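Local coordinates for protein pectate lyase (PDB 4U49) that cleaves (1->4)-alpha-D-galacturonan by calcium-dependent elimination and probably also acts in endo mode on highly methylated pectins, at residues W39-G44 with S98-N103; T74-T79 with T275-I280; P122-G127 with K133-G138; L142-S147 with K152-I157; E313-V318 with G323-Y328. One frame throughout, in Å; residues are numbered along the deposited sequence.

Contact 1 (W39-G44 with S98-N103); sequences WSTDAG and SVLKSN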
# COMPACT_ATOMS: atom_id res chain seq x y z
N TRP A 39 -5.80 7.55 6.47
CA TRP A 39 -7.19 7.97 6.40
C TRP A 39 -7.76 7.93 5.00
O TRP A 39 -7.04 7.92 4.01
CB TRP A 39 -7.34 9.38 6.99
CG TRP A 39 -6.55 10.46 6.29
CD1 TRP A 39 -6.99 11.29 5.29
CD2 TRP A 39 -5.20 10.86 6.57
NE1 TRP A 39 -5.99 12.16 4.93
CE2 TRP A 39 -4.89 11.92 5.69
CE3 TRP A 39 -4.22 10.41 7.47
CZ2 TRP A 39 -3.63 12.53 5.69
CZ3 TRP A 39 -2.98 11.03 7.46
CH2 TRP A 39 -2.70 12.08 6.58
N SER A 40 -9.09 7.89 4.93
CA SER A 40 -9.79 8.07 3.67
C SER A 40 -10.76 9.23 3.83
O SER A 40 -11.35 9.42 4.89
CB SER A 40 -10.55 6.80 3.27
OG SER A 40 -11.62 6.56 4.15
N THR A 41 -10.92 10.01 2.77
CA THR A 41 -11.86 11.12 2.80
C THR A 41 -12.64 11.16 1.49
O THR A 41 -12.14 10.74 0.44
CB THR A 41 -11.14 12.47 3.04
OG1 THR A 41 -12.11 13.50 3.25
CG2 THR A 41 -10.26 12.83 1.85
N ASP A 42 -13.88 11.63 1.55
CA ASP A 42 -14.67 11.80 0.34
C ASP A 42 -14.95 13.28 0.10
O ASP A 42 -15.70 13.64 -0.80
CB ASP A 42 -15.98 11.01 0.43
CG ASP A 42 -16.67 11.16 1.77
OD1 ASP A 42 -16.57 12.25 2.38
OD2 ASP A 42 -17.29 10.18 2.22
N ALA A 43 -14.34 14.12 0.93
CA ALA A 43 -14.38 15.56 0.71
C ALA A 43 -13.73 15.87 -0.63
O ALA A 43 -12.60 15.46 -0.89
CB ALA A 43 -13.68 16.30 1.84
N GLY A 44 -14.46 16.57 -1.49
CA GLY A 44 -13.94 16.87 -2.81
C GLY A 44 -13.12 18.14 -2.81
O GLY A 44 -13.28 18.98 -1.92
N SER A 98 -13.99 25.21 3.24
CA SER A 98 -14.57 24.39 4.30
C SER A 98 -13.52 23.47 4.91
O SER A 98 -12.70 22.89 4.20
CB SER A 98 -15.74 23.56 3.76
OG SER A 98 -15.30 22.64 2.78
N VAL A 99 -13.55 23.34 6.23
CA VAL A 99 -12.61 22.47 6.93
C VAL A 99 -13.36 21.29 7.53
O VAL A 99 -14.29 21.47 8.31
CB VAL A 99 -11.85 23.22 8.04
CG1 VAL A 99 -10.83 22.30 8.70
CG2 VAL A 99 -11.16 24.45 7.47
N LEU A 100 -12.94 20.09 7.15
CA LEU A 100 -13.57 18.87 7.62
C LEU A 100 -12.65 18.14 8.59
O LEU A 100 -11.53 17.79 8.25
CB LEU A 100 -13.93 17.97 6.44
CG LEU A 100 -14.40 16.54 6.75
CD1 LEU A 100 -15.74 16.56 7.47
CD2 LEU A 100 -14.47 15.72 5.48
N LYS A 101 -13.14 17.91 9.81
CA LYS A 101 -12.37 17.19 10.82
C LYS A 101 -12.69 15.71 10.80
O LYS A 101 -13.85 15.31 10.68
CB LYS A 101 -12.65 17.77 12.21
CG LYS A 101 -12.39 19.26 12.32
CD LYS A 101 -12.69 19.78 13.73
CE LYS A 101 -14.16 19.60 14.07
NZ LYS A 101 -14.46 20.08 15.45
N SER A 102 -11.66 14.88 10.91
CA SER A 102 -11.84 13.44 10.98
C SER A 102 -12.38 13.04 12.35
O SER A 102 -12.50 13.87 13.25
CB SER A 102 -10.52 12.71 10.74
OG SER A 102 -9.65 12.90 11.84
N ASN A 103 -12.69 11.76 12.50
CA ASN A 103 -12.90 11.19 13.82
C ASN A 103 -11.61 11.30 14.63
O ASN A 103 -10.52 11.37 14.05
CB ASN A 103 -13.32 9.72 13.72
CG ASN A 103 -12.30 8.88 12.97
OD1 ASN A 103 -12.11 9.04 11.77
ND2 ASN A 103 -11.64 7.97 13.69
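Leu100 meets Thr41 and Ala43 at one end of the N-terminal beta sandwich, whose seven strands are divided three and four in a way that fits the fibronectin type III topology. Strand 34-41 belongs to the three-stranded sheet and strand 99-106 is outermost in the four-stranded one, so the contact spans the sandwich, through side chains and without a shared backbone bond. One methyl group does the work. Leu100 CD2 lies 3.8 Å from Ala43 CB and reaches Thr41 OG1 at 3.9 Å. Because CG of Leu100 stands anti to the backbone N (chi1 171°), the isobutyl group extends toward the opposing chain, where it runs alongside the Thr41 side chain, the two pointing opposite ways. Thr41 OG1 also faces its own chain: it accepts a hydrogen bond from Ala43 N at 3.3 Å, with an angle of 159° at the hydrogen, and so forms an ST turn just where the strand gives way to a loop. A further hydrogen bond joins this hydroxyl to Thr24 OG1 on the neighbouring strand 24-31. Thr24 also packs against Leu100, as does Thr92 from strand 87-94. The hydroxyl beside the leucine methyl therefore has its polar needs met within its own sheet, and toward Leu100 it offers van der Waals contact alone. The small interface, 91 Å² in all, is accordingly apolar in character and lacks directional bonds.

Contact 2 (T74-T79 with T275-I280); sequences TFTDLT and TVNGTI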
# COMPACT_ATOMS: atom_id res chain seq x y z
N THR A 74 -1.65 9.33 4.37
CA THR A 74 -0.95 8.80 5.54
C THR A 74 -0.03 9.85 6.15
O THR A 74 0.30 10.85 5.52
CB THR A 74 -0.09 7.57 5.21
OG1 THR A 74 1.05 7.98 4.44
CG2 THR A 74 -0.88 6.53 4.43
N PHE A 75 0.38 9.60 7.39
CA PHE A 75 1.39 10.41 8.05
C PHE A 75 2.14 9.58 9.07
O PHE A 75 1.54 8.76 9.77
CB PHE A 75 0.77 11.64 8.73
CG PHE A 75 1.76 12.47 9.50
CD1 PHE A 75 2.60 13.35 8.85
CD2 PHE A 75 1.85 12.36 10.88
CE1 PHE A 75 3.51 14.11 9.55
CE2 PHE A 75 2.76 13.11 11.59
CZ PHE A 75 3.59 13.99 10.93
N THR A 76 3.45 9.78 9.16
CA THR A 76 4.27 9.06 10.13
C THR A 76 4.71 9.99 11.25
O THR A 76 5.43 10.96 11.02
CB THR A 76 5.53 8.44 9.47
OG1 THR A 76 5.13 7.50 8.47
CG2 THR A 76 6.37 7.73 10.52
N ASP A 77 4.29 9.69 12.47
CA ASP A 77 4.65 10.49 13.63
C ASP A 77 5.83 9.85 14.37
O ASP A 77 5.70 8.78 14.95
CB ASP A 77 3.46 10.66 14.58
CG ASP A 77 3.76 11.55 15.77
OD1 ASP A 77 2.91 11.65 16.68
OD2 ASP A 77 4.85 12.17 15.80
N LEU A 78 6.97 10.53 14.34
CA LEU A 78 8.18 10.04 14.99
C LEU A 78 8.53 10.82 16.26
O LEU A 78 9.53 10.55 16.90
CB LEU A 78 9.36 10.08 14.02
CG LEU A 78 9.25 9.21 12.76
CD1 LEU A 78 10.50 9.34 11.91
CD2 LEU A 78 9.00 7.76 13.14
N THR A 79 7.69 11.79 16.61
CA THR A 79 8.00 12.69 17.72
C THR A 79 7.17 12.42 18.98
O THR A 79 7.37 13.06 20.01
CB THR A 79 7.80 14.16 17.32
OG1 THR A 79 6.41 14.42 17.09
CG2 THR A 79 8.59 14.50 16.06
N THR A 275 5.80 5.52 0.79
CA THR A 275 6.88 5.65 1.77
C THR A 275 7.28 4.29 2.30
O THR A 275 6.42 3.49 2.67
CB THR A 275 6.47 6.55 2.95
OG1 THR A 275 6.33 7.90 2.50
CG2 THR A 275 7.52 6.50 4.05
N VAL A 276 8.58 4.02 2.35
CA VAL A 276 9.07 2.83 3.03
C VAL A 276 9.80 3.24 4.30
O VAL A 276 10.96 3.68 4.25
CB VAL A 276 10.02 2.00 2.14
CG1 VAL A 276 10.54 0.79 2.90
CG2 VAL A 276 9.31 1.57 0.86
N ASN A 277 9.12 3.14 5.44
CA ASN A 277 9.74 3.44 6.72
C ASN A 277 10.20 2.15 7.39
O ASN A 277 9.60 1.67 8.35
CB ASN A 277 8.79 4.19 7.65
CG ASN A 277 9.51 4.82 8.83
OD1 ASN A 277 10.61 5.34 8.68
ND2 ASN A 277 8.88 4.77 10.00
N GLY A 278 11.27 1.59 6.85
CA GLY A 278 11.81 0.34 7.33
C GLY A 278 12.81 -0.15 6.30
O GLY A 278 13.35 0.64 5.52
N THR A 279 13.06 -1.45 6.30
CA THR A 279 13.99 -2.02 5.35
C THR A 279 13.25 -2.77 4.25
O THR A 279 12.19 -3.35 4.48
CB THR A 279 14.98 -2.97 6.04
OG1 THR A 279 14.27 -4.04 6.66
CG2 THR A 279 15.77 -2.22 7.10
N ILE A 280 13.81 -2.75 3.05
CA ILE A 280 13.25 -3.48 1.92
C ILE A 280 14.37 -3.87 0.96
O ILE A 280 15.34 -3.13 0.80
CB ILE A 280 12.16 -2.64 1.20
CG1 ILE A 280 11.37 -3.49 0.21
CG2 ILE A 280 12.77 -1.42 0.52
CD1 ILE A 280 10.14 -2.80 -0.35
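Thr76 and Asn277 come closest in backbone register, yet their CA atoms are 8.6 Å apart, so the two strands meet through side chains and share no backbone hydrogen bond. The touching group of Thr76 is its methyl: chi1 of -61° sets OG1 beside the backbone N and turns CG2 anti to it, so that CG2 points across the gap and comes within 3.9 Å of Asn277 ND2. The two side chains cross obliquely. Leu78 adds a looser touch from further along the same chain, its CD2 lying 4.3 Å from Asn277 ND2. Both carbons approach the amide nitrogen from the same side, and it hydrogen-bonds to Tyr36 OH, on strand 34-41 next to Thr76. Asn277 thus reaches into the opposing domain for its polar partner, while Thr76 and Leu78 lend it carbon surface. Immediately beyond it the chain turns a corner at Gly278. On the other side, the end of strand 74-77 is shaped by an Asx turn: Thr79 N donates to Asp77 OD2 at 3.0 Å, meeting it from above the carboxylate plane. The same oxygen takes part in a salt bridge with Arg53, and Asp77 OD1 bonds to Tyr88 OH, which fixes the carboxylate at both oxygens. About 12 Å separates the side chain of Asn277 from that of Asn216, a residue seen to bind calcium in this protein, though no calcium is bound to this chain. This is a surface contact between domains, where the edge strand of the fibronectin-like sandwich leans on a strand of the right-handed parallel beta-helix of polysaccharide lyase family 3.

Contact 3 (P122-G127 with K133-G138); sequences PECKAG and KTVDCG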
# COMPACT_ATOMS: atom_id res chain seq x y z
N PRO A 122 -22.53 -4.25 6.04
CA PRO A 122 -22.81 -5.66 6.31
C PRO A 122 -21.98 -6.61 5.44
O PRO A 122 -21.79 -7.77 5.80
CB PRO A 122 -24.31 -5.79 6.00
CG PRO A 122 -24.64 -4.61 5.15
CD PRO A 122 -23.74 -3.51 5.63
N GLU A 123 -21.49 -6.11 4.30
CA GLU A 123 -20.71 -6.95 3.40
C GLU A 123 -19.25 -7.05 3.84
O GLU A 123 -18.49 -7.85 3.30
CB GLU A 123 -20.80 -6.41 1.97
CG GLU A 123 -22.19 -6.54 1.36
CD GLU A 123 -22.20 -6.26 -0.14
OE1 GLU A 123 -21.35 -6.82 -0.86
OE2 GLU A 123 -23.07 -5.48 -0.58
N CYS A 124 -18.86 -6.24 4.83
CA CYS A 124 -17.52 -6.31 5.39
C CYS A 124 -17.34 -7.55 6.26
O CYS A 124 -17.40 -7.48 7.48
CB CYS A 124 -17.20 -5.07 6.22
SG CYS A 124 -16.60 -3.67 5.27
N LYS A 125 -17.12 -8.69 5.61
CA LYS A 125 -16.91 -9.95 6.32
C LYS A 125 -15.64 -10.63 5.81
O LYS A 125 -15.25 -10.43 4.67
CB LYS A 125 -18.12 -10.86 6.15
CG LYS A 125 -19.39 -10.35 6.81
CD LYS A 125 -20.58 -11.22 6.45
CE LYS A 125 -21.77 -10.95 7.36
NZ LYS A 125 -22.15 -9.51 7.39
N ALA A 126 -15.01 -11.43 6.66
CA ALA A 126 -13.83 -12.17 6.25
C ALA A 126 -14.18 -13.15 5.13
O ALA A 126 -15.12 -13.93 5.25
CB ALA A 126 -13.22 -12.91 7.43
N GLY A 127 -13.43 -13.08 4.04
CA GLY A 127 -13.65 -13.96 2.90
C GLY A 127 -14.70 -13.47 1.93
O GLY A 127 -15.04 -14.16 0.97
N LYS A 133 -19.43 -2.29 -6.42
CA LYS A 133 -19.87 -1.35 -5.40
C LYS A 133 -18.72 -0.93 -4.50
O LYS A 133 -17.63 -1.50 -4.55
CB LYS A 133 -21.00 -1.95 -4.55
CG LYS A 133 -20.55 -3.06 -3.63
CD LYS A 133 -21.73 -3.72 -2.95
CE LYS A 133 -22.65 -4.39 -3.96
NZ LYS A 133 -23.74 -5.15 -3.29
N THR A 134 -18.97 0.09 -3.68
CA THR A 134 -18.00 0.57 -2.71
C THR A 134 -18.47 0.21 -1.31
O THR A 134 -19.61 0.47 -0.94
CB THR A 134 -17.80 2.09 -2.82
OG1 THR A 134 -17.21 2.40 -4.08
CG2 THR A 134 -16.90 2.60 -1.70
N VAL A 135 -17.58 -0.39 -0.53
CA VAL A 135 -17.93 -0.85 0.81
C VAL A 135 -17.02 -0.24 1.88
O VAL A 135 -15.80 -0.30 1.77
CB VAL A 135 -17.88 -2.39 0.87
CG1 VAL A 135 -17.94 -2.87 2.29
CG2 VAL A 135 -19.04 -2.98 0.06
N ASP A 136 -17.64 0.35 2.90
CA ASP A 136 -16.92 1.01 3.99
C ASP A 136 -16.93 0.11 5.23
O ASP A 136 -17.97 -0.10 5.84
CB ASP A 136 -17.57 2.37 4.30
CG ASP A 136 -16.73 3.24 5.22
OD1 ASP A 136 -15.86 2.71 5.94
OD2 ASP A 136 -16.96 4.47 5.24
N CYS A 137 -15.76 -0.40 5.60
CA CYS A 137 -15.67 -1.33 6.72
C CYS A 137 -15.58 -0.62 8.07
O CYS A 137 -15.49 -1.28 9.11
CB CYS A 137 -14.47 -2.26 6.54
SG CYS A 137 -14.61 -3.30 5.07
N GLY A 138 -15.59 0.71 8.05
CA GLY A 138 -15.67 1.49 9.27
C GLY A 138 -14.57 1.25 10.28
O GLY A 138 -14.75 1.52 11.47
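Glu123 OE2 receives the ammonium group of Lys133 at 2.8 Å from NZ, on its syn lone pair, in a salt bridge that spans the outer side of the contact. The two side chains arrive from opposite directions. Glu123 is extended beyond CG, whereas Lys133 starts with CG between its backbone N and carbonyl carbon and then bends at chi3 (63°), a course that also carries CD to within 3.2 Å of the same OE2. Deeper in lies the covalent link, a disulfide of 2.0 Å between Cys124 SG and Cys137 SG with a torsion of -89° about the sulfur-sulfur bond, close to the relaxed value. Val135 packs against this bridge, its CG1 at 3.4 Å from Cys124 SG. Cys124 itself is the centre of an inverse gamma turn, which bends the loop so that the sulfur faces the strand. Next to Cys137, Asp136 OD1 is gripped twice: Gly138 N donates to it at 2.9 Å in an Asx turn, and Asn166 ND2 supplies a second hydrogen bond. The backbone around Cys137 is therefore fixed both by the disulfide and by this carboxylate. The loop 122-127 in this way is pinned to strand 134-136 at the start of the parallel beta-helix. Val135 also touches Ile130 of strand 128-131, and strand 134-136 pairs in parallel with strand 163-165, with Val135 making backbone bonds to Thr163 and Lys165.

Contact 4 (L142-S147 with K152-I157); sequences LGLSCS and KQPPVI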
# COMPACT_ATOMS: atom_id res chain seq x y z
N LEU A 142 -10.61 -7.52 10.17
CA LEU A 142 -11.00 -8.78 9.56
C LEU A 142 -9.77 -9.65 9.33
O LEU A 142 -8.66 -9.15 9.18
CB LEU A 142 -11.72 -8.56 8.23
CG LEU A 142 -13.11 -7.93 8.25
CD1 LEU A 142 -13.62 -7.80 6.81
CD2 LEU A 142 -14.07 -8.76 9.09
N GLY A 143 -9.98 -10.96 9.30
CA GLY A 143 -8.89 -11.88 9.04
C GLY A 143 -9.37 -13.32 8.97
O GLY A 143 -10.42 -13.67 9.50
N LEU A 144 -8.58 -14.15 8.29
CA LEU A 144 -8.83 -15.58 8.26
C LEU A 144 -7.74 -16.26 9.09
O LEU A 144 -7.76 -16.18 10.32
CB LEU A 144 -8.85 -16.11 6.83
CG LEU A 144 -9.97 -15.54 5.95
CD1 LEU A 144 -9.78 -15.91 4.49
CD2 LEU A 144 -11.34 -16.00 6.45
N SER A 145 -6.79 -16.90 8.43
CA SER A 145 -5.63 -17.45 9.12
C SER A 145 -4.35 -17.09 8.37
O SER A 145 -4.37 -16.24 7.48
CB SER A 145 -5.76 -18.97 9.27
OG SER A 145 -4.74 -19.49 10.10
N CYS A 146 -3.25 -17.73 8.73
CA CYS A 146 -1.99 -17.57 8.00
C CYS A 146 -1.19 -18.86 8.07
O CYS A 146 -0.65 -19.21 9.12
CB CYS A 146 -1.17 -16.40 8.55
SG CYS A 146 0.35 -16.08 7.62
N SER A 147 -1.11 -19.55 6.94
CA SER A 147 -0.54 -20.90 6.88
C SER A 147 0.95 -20.94 7.23
O SER A 147 1.36 -21.68 8.12
CB SER A 147 -0.75 -21.50 5.49
OG SER A 147 -0.14 -22.77 5.39
N LYS A 152 -1.09 -21.17 -2.36
CA LYS A 152 -2.04 -20.06 -2.37
C LYS A 152 -3.03 -20.14 -1.21
O LYS A 152 -3.68 -21.16 -1.00
CB LYS A 152 -2.80 -20.02 -3.70
CG LYS A 152 -1.92 -19.86 -4.93
CD LYS A 152 -1.29 -18.47 -4.98
CE LYS A 152 -0.49 -18.28 -6.26
NZ LYS A 152 0.73 -19.14 -6.30
N GLN A 153 -3.14 -19.04 -0.47
CA GLN A 153 -4.08 -18.95 0.64
C GLN A 153 -5.30 -18.13 0.22
O GLN A 153 -5.22 -17.35 -0.73
CB GLN A 153 -3.39 -18.33 1.86
CG GLN A 153 -2.04 -18.97 2.19
CD GLN A 153 -1.50 -18.57 3.55
OE1 GLN A 153 -2.25 -18.45 4.52
NE2 GLN A 153 -0.19 -18.36 3.62
N PRO A 154 -6.43 -18.33 0.90
CA PRO A 154 -7.63 -17.56 0.52
C PRO A 154 -7.48 -16.07 0.80
O PRO A 154 -6.87 -15.69 1.80
CB PRO A 154 -8.74 -18.18 1.38
CG PRO A 154 -8.03 -18.85 2.51
CD PRO A 154 -6.72 -19.31 1.96
N PRO A 155 -8.02 -15.23 -0.08
CA PRO A 155 -8.04 -13.79 0.19
C PRO A 155 -8.98 -13.45 1.34
O PRO A 155 -10.01 -14.11 1.49
CB PRO A 155 -8.54 -13.18 -1.13
CG PRO A 155 -9.27 -14.29 -1.81
CD PRO A 155 -8.59 -15.56 -1.40
N VAL A 156 -8.62 -12.46 2.15
CA VAL A 156 -9.50 -11.98 3.20
C VAL A 156 -10.66 -11.23 2.56
O VAL A 156 -11.79 -11.24 3.06
CB VAL A 156 -8.76 -11.07 4.21
CG1 VAL A 156 -9.70 -10.57 5.29
CG2 VAL A 156 -7.59 -11.82 4.83
N ILE A 157 -10.37 -10.58 1.43
CA ILE A 157 -11.38 -9.85 0.67
C ILE A 157 -11.15 -10.02 -0.82
O ILE A 157 -10.01 -9.90 -1.29
CB ILE A 157 -11.37 -8.34 1.01
CG1 ILE A 157 -11.81 -8.09 2.46
CG2 ILE A 157 -12.26 -7.57 0.05
CD1 ILE A 157 -13.29 -8.29 2.68
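Val156 lies at the apolar centre, its CG1 set 4.1 Å from Leu142 CB and 4.0 Å from the backbone N of Gly143. Next to it the ends of two longer side chains meet at about a right angle, Leu142 CD1 and Ile157 CD1 being 4.2 Å apart; both residues also pack on Leu167. On the outer side Leu144 reaches over the opposing backbone, with CD1 at 3.5 Å from Pro155 O and 4.0 Å from Pro154 CG. The two chains run almost antiparallel, 170° apart, but without strand structure through most of their length: they are the arms of a loop between strands 141-142 and 157-160 of the parallel beta-helix. Toward the tip the contact turns polar. Gln153, extended beyond CG, brings OE1 to 2.9 Å from Ser147 N in a nearly straight bond (176° at the hydrogen), although the donor stands above the amide plane, 38° out of it. Gln153 N in turn donates to Glu197 OE1. Cys146, just before Ser147, turns its side chain away and forms a disulfide with Cys196; that side chain lies about 6 Å from that of Asp194, seen to bind calcium in this protein but without the ion in this chain.

Contact 5 (E313-V318 with G323-Y328); sequences EEFNGV and GKSDKY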
# COMPACT_ATOMS: atom_id res chain seq x y z
N GLU A 313 14.40 -2.36 -11.33
CA GLU A 313 15.33 -3.31 -11.91
C GLU A 313 14.72 -3.97 -13.13
O GLU A 313 13.56 -4.38 -13.12
CB GLU A 313 15.73 -4.36 -10.88
CG GLU A 313 16.61 -3.83 -9.75
CD GLU A 313 16.95 -4.90 -8.73
OE1 GLU A 313 16.02 -5.45 -8.11
OE2 GLU A 313 18.15 -5.20 -8.56
N GLU A 314 15.51 -4.07 -14.19
CA GLU A 314 15.05 -4.68 -15.43
C GLU A 314 15.53 -6.12 -15.53
O GLU A 314 16.66 -6.43 -15.18
CB GLU A 314 15.54 -3.86 -16.63
CG GLU A 314 14.93 -2.47 -16.70
CD GLU A 314 15.39 -1.66 -17.90
OE1 GLU A 314 14.91 -0.52 -18.05
OE2 GLU A 314 16.21 -2.17 -18.69
N PHE A 315 14.64 -6.99 -16.00
CA PHE A 315 14.93 -8.41 -16.15
C PHE A 315 14.60 -8.88 -17.56
O PHE A 315 13.89 -8.20 -18.30
CB PHE A 315 14.12 -9.24 -15.14
CG PHE A 315 14.45 -8.97 -13.70
CD1 PHE A 315 15.27 -9.83 -13.00
CD2 PHE A 315 13.93 -7.86 -13.05
CE1 PHE A 315 15.57 -9.60 -11.67
CE2 PHE A 315 14.23 -7.62 -11.73
CZ PHE A 315 15.05 -8.48 -11.04
N ASN A 316 15.10 -10.05 -17.92
CA ASN A 316 14.64 -10.73 -19.12
C ASN A 316 13.60 -11.77 -18.72
O ASN A 316 13.90 -12.72 -18.00
CB ASN A 316 15.80 -11.39 -19.87
CG ASN A 316 15.36 -12.05 -21.16
OD1 ASN A 316 15.53 -13.26 -21.35
ND2 ASN A 316 14.79 -11.26 -22.06
N GLY A 317 12.37 -11.58 -19.17
CA GLY A 317 11.29 -12.49 -18.83
C GLY A 317 11.28 -13.71 -19.73
O GLY A 317 11.45 -13.59 -20.94
N VAL A 318 11.09 -14.88 -19.13
CA VAL A 318 11.08 -16.12 -19.90
C VAL A 318 9.86 -16.97 -19.58
O VAL A 318 9.18 -16.77 -18.57
CB VAL A 318 12.35 -16.96 -19.65
CG1 VAL A 318 13.59 -16.19 -20.04
CG2 VAL A 318 12.42 -17.41 -18.19
N GLY A 323 14.87 -21.76 -19.11
CA GLY A 323 15.99 -21.06 -18.52
C GLY A 323 15.58 -20.23 -17.32
O GLY A 323 14.47 -20.37 -16.81
N LYS A 324 16.48 -19.38 -16.86
CA LYS A 324 16.16 -18.48 -15.76
C LYS A 324 15.92 -17.08 -16.29
O LYS A 324 16.27 -16.76 -17.42
CB LYS A 324 17.28 -18.47 -14.71
CG LYS A 324 18.64 -18.07 -15.25
CD LYS A 324 19.71 -18.10 -14.16
CE LYS A 324 19.90 -19.51 -13.61
NZ LYS A 324 21.02 -19.57 -12.63
N SER A 325 15.29 -16.24 -15.46
CA SER A 325 15.14 -14.84 -15.79
C SER A 325 16.37 -14.08 -15.31
O SER A 325 16.58 -13.93 -14.11
CB SER A 325 13.88 -14.26 -15.15
OG SER A 325 13.81 -12.86 -15.34
N ASP A 326 17.19 -13.62 -16.25
CA ASP A 326 18.40 -12.90 -15.89
C ASP A 326 18.07 -11.47 -15.45
O ASP A 326 17.14 -10.85 -15.96
CB ASP A 326 19.37 -12.87 -17.07
CG ASP A 326 19.77 -14.25 -17.53
OD1 ASP A 326 20.14 -15.08 -16.67
OD2 ASP A 326 19.69 -14.51 -18.74
N LYS A 327 18.85 -10.97 -14.50
CA LYS A 327 18.71 -9.58 -14.06
C LYS A 327 19.68 -8.68 -14.81
O LYS A 327 20.88 -8.96 -14.85
CB LYS A 327 18.95 -9.46 -12.55
CG LYS A 327 18.93 -8.02 -12.05
CD LYS A 327 19.52 -7.89 -10.66
CE LYS A 327 18.60 -8.49 -9.60
NZ LYS A 327 19.14 -8.26 -8.23
N TYR A 328 19.17 -7.61 -15.41
CA TYR A 328 20.04 -6.65 -16.10
C TYR A 328 20.61 -5.63 -15.13
O TYR A 328 21.69 -5.08 -15.37
CB TYR A 328 19.29 -5.92 -17.22
CG TYR A 328 18.86 -6.78 -18.39
CD1 TYR A 328 17.51 -6.93 -18.70
CD2 TYR A 328 19.80 -7.42 -19.19
CE1 TYR A 328 17.11 -7.70 -19.77
CE2 TYR A 328 19.40 -8.20 -20.27
CZ TYR A 328 18.05 -8.33 -20.55
OH TYR A 328 17.63 -9.10 -21.61
O HOH W 1 16.63 -7.36 -6.49
O HOH W 2 19.75 -6.41 -6.83
O HOH W 3 15.00 -8.61 -22.05
O HOH W 4 16.99 -14.57 -19.29
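Lys327 runs alongside the ring of Phe315, the two side chains pointing the same way from a non-hydrogen-bonded antiparallel pair. Its CB meets Phe315 CE1 at 3.5 Å, and CG, anti to the backbone N (chi1 175°), continues along CE1 and CZ. CD leaves the ring and approaches Glu313 OE2 at 3.7 Å. A bend at chi3 (-72°) keeps CE within 3.8 Å of Phe315 CZ and delivers NZ to Glu313 OE2 at 3.2 Å, a salt bridge whose hydrogen bond is weak; water 1 spans NZ and Glu313 OE1 as well. The ring of Phe315 has another cationic neighbour in Arg255, a cation-pi partner. Across the sheet, Tyr328 lies obliquely over the backbone, with CE1 3.5 Å from Phe315 C. Its hydroxyl sits beside Asn316 CB, and water 3, at the edge of the ring and in its plane, connects Tyr328 OH to Asn316 ND2. Backbone bonds flank the Phe315 pair: Tyr328 N donates to Glu314 O at 2.8 Å and Asn316 N to Asp326 O at 2.9 Å. Beyond them Ser325 OG donates to Asn316 O at 2.7 Å, from above the carbonyl plane, so a side chain prolongs the ladder where strand pairing has ended. Such a ladder is that of a beta hairpin; here strand 327-330 folds back as the outermost, antiparallel strand beside 312-315, which itself runs parallel to strand 282-287.

In the fold
From the N terminus, contact 1 comes first, closing the loop from 39-44 to 98-103 within the fibronectin-like sandwich. Contact 2 crosses it: segment 74-79 lies inside that loop, while 275-280 lies far along the beta-helix, so the second closure ties the two domains together. Strands 34-41 and 74-77 are sheet neighbours, and Trp39 packs on Thr74. Within the long span of contact 2 fall two short closures in series, contacts 3 and 4, both at the start of the beta-helix. They touch, with a probable hydrogen bond from Gly127 to Val156. Contact 5 follows as a separate hairpin, its centre about 44 Å from that of contact 1.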